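Local coordinates for protein DNA alpha-glucosyltransferase (Enterobacteria phage T4, PDB 1XV5) that is a phage glycosyltransferase of the GT-B clan, built from two domains that each carry a parallel sheet, at residues A[250-255]-A[267-272]. Numbering follows the deposited sequence.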
# COMPACT_ATOMS: atom_id res chain seq x y z
N PRO A 250 13.80 1.37 23.53
CA PRO A 250 14.13 -0.06 23.65
C PRO A 250 13.40 -0.93 22.62
O PRO A 250 12.26 -0.64 22.24
CB PRO A 250 13.71 -0.38 25.08
CG PRO A 250 12.52 0.50 25.27
CD PRO A 250 12.97 1.81 24.66
N TYR A 251 14.07 -1.98 22.18
CA TYR A 251 13.49 -2.91 21.22
C TYR A 251 14.43 -4.08 21.00
O TYR A 251 15.62 -4.01 21.32
CB TYR A 251 13.21 -2.22 19.88
CG TYR A 251 14.45 -1.78 19.13
CD1 TYR A 251 15.19 -2.70 18.38
CD2 TYR A 251 14.90 -0.47 19.20
CE1 TYR A 251 16.36 -2.30 17.72
CE2 TYR A 251 16.06 -0.06 18.55
CZ TYR A 251 16.79 -0.98 17.81
OH TYR A 251 17.94 -0.58 17.18
N GLU A 252 13.89 -5.16 20.45
CA GLU A 252 14.68 -6.34 20.12
C GLU A 252 14.33 -6.59 18.66
O GLU A 252 13.16 -6.67 18.29
CB GLU A 252 14.32 -7.49 21.06
CG GLU A 252 15.05 -7.34 22.40
CD GLU A 252 14.54 -8.23 23.52
OE1 GLU A 252 15.17 -8.23 24.60
OE2 GLU A 252 13.52 -8.92 23.34
N TYR A 253 15.38 -6.68 17.84
CA TYR A 253 15.25 -6.83 16.40
C TYR A 253 15.54 -8.24 15.91
O TYR A 253 16.52 -8.85 16.33
CB TYR A 253 16.21 -5.84 15.74
CG TYR A 253 15.94 -5.53 14.30
CD1 TYR A 253 14.95 -4.61 13.93
CD2 TYR A 253 16.73 -6.09 13.29
CE1 TYR A 253 14.76 -4.26 12.61
CE2 TYR A 253 16.54 -5.75 11.96
CZ TYR A 253 15.56 -4.83 11.63
OH TYR A 253 15.38 -4.47 10.31
N TYR A 254 14.71 -8.73 14.99
CA TYR A 254 14.89 -10.08 14.45
C TYR A 254 14.64 -10.19 12.96
O TYR A 254 13.89 -9.40 12.38
CB TYR A 254 13.94 -11.07 15.12
CG TYR A 254 13.87 -11.01 16.62
CD1 TYR A 254 13.14 -10.00 17.26
CD2 TYR A 254 14.53 -11.95 17.40
CE1 TYR A 254 13.07 -9.95 18.65
CE2 TYR A 254 14.47 -11.90 18.79
CZ TYR A 254 13.73 -10.90 19.40
OH TYR A 254 13.66 -10.85 20.78
N GLY A 255 15.27 -11.19 12.36
CA GLY A 255 15.07 -11.48 10.95
C GLY A 255 14.17 -12.70 10.99
O GLY A 255 13.93 -13.25 12.06
N ASN A 267 6.15 -7.85 29.85
CA ASN A 267 7.30 -7.06 30.27
C ASN A 267 8.52 -7.11 29.36
O ASN A 267 9.65 -7.13 29.83
CB ASN A 267 7.71 -7.46 31.69
CG ASN A 267 6.61 -7.21 32.69
OD1 ASN A 267 6.08 -6.10 32.78
ND2 ASN A 267 6.25 -8.23 33.45
N GLN A 268 8.28 -7.11 28.06
CA GLN A 268 9.38 -7.14 27.10
C GLN A 268 9.29 -5.90 26.23
O GLN A 268 8.23 -5.30 26.11
CB GLN A 268 9.29 -8.38 26.21
CG GLN A 268 9.24 -9.67 26.99
CD GLN A 268 10.48 -9.87 27.84
OE1 GLN A 268 10.42 -10.47 28.91
NE2 GLN A 268 11.61 -9.39 27.34
N PRO A 269 10.42 -5.48 25.64
CA PRO A 269 10.35 -4.29 24.79
C PRO A 269 9.65 -4.72 23.51
O PRO A 269 9.35 -5.90 23.33
CB PRO A 269 11.82 -3.95 24.56
CG PRO A 269 12.48 -5.29 24.59
CD PRO A 269 11.80 -5.97 25.76
N ALA A 270 9.37 -3.77 22.62
CA ALA A 270 8.72 -4.12 21.37
C ALA A 270 9.60 -5.12 20.61
O ALA A 270 10.82 -4.96 20.57
CB ALA A 270 8.50 -2.87 20.53
N GLN A 271 8.98 -6.14 20.03
CA GLN A 271 9.72 -7.15 19.27
C GLN A 271 9.56 -6.77 17.81
O GLN A 271 8.44 -6.66 17.31
CB GLN A 271 9.13 -8.54 19.52
CG GLN A 271 9.12 -8.96 20.99
CD GLN A 271 10.52 -9.08 21.58
OE1 GLN A 271 10.94 -8.24 22.38
NE2 GLN A 271 11.25 -10.11 21.17
N ILE A 272 10.68 -6.58 17.11
CA ILE A 272 10.66 -6.14 15.72
C ILE A 272 11.14 -7.17 14.70
O ILE A 272 12.15 -7.84 14.91
CB ILE A 272 11.56 -4.89 15.54
CG1 ILE A 272 11.25 -3.86 16.63
CG2 ILE A 272 11.37 -4.31 14.14
CD1 ILE A 272 9.79 -3.52 16.75
O HOH W 1 9.77 -1.06 23.38
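Three backbone hydrogen bonds join Glu252 and Tyr254 to Ala270 and Ile272, an instance of how a parallel sheet gains its outermost strand. Glu252 is gripped on both backbone polar atoms: its N donates to Ala270 O at 3.1 Å and its O accepts from Ile272 N at 2.7 Å. Ile272 O then receives Tyr254 N, through a more bent bond of 143° at the hydrogen. Near Pro250 a water bridges the two chain segments, donating to Pro250 O and accepting from Ala270 N, each at 2.8 Å; those two atoms are 4.3 Å apart.

In the fold, strand 251-254 forms one edge of a seven-stranded parallel sheet within this chain, in one of the two Rossmann-like domains of a GT-B enzyme. Strand 270-273 is its inner neighbour, and the backbone of Gln271 bonds in turn to Thr230 and Met232 of strand 229-233.

Apolar contacts link Tyr251 and Tyr253 to Ile272 on one face of the sheet. The methyl CG2 of Ile272 meets Tyr253 CD1 at 3.6 Å, while its other branch, CG1, reaches Tyr251 CB. With CG wedged between backbone N and carbonyl carbon (chi1 67°), the Tyr251 ring swings away from strand 270-273, toward helix 239-246, where it meets the Phe241 ring edge-to-face. Tyr253 OH is held by Leu235 O.

On the other face, Pro269 CG lies 3.7 Å from Glu252 CD, crossing at a slant a chain extended beyond CG. The side chains of Glu252 and Gln271 run alongside each other, carboxylate and amide nearly perpendicular at 87°, and the Tyr254 ring crosses Gln271 while presenting its edge to Ile272 O.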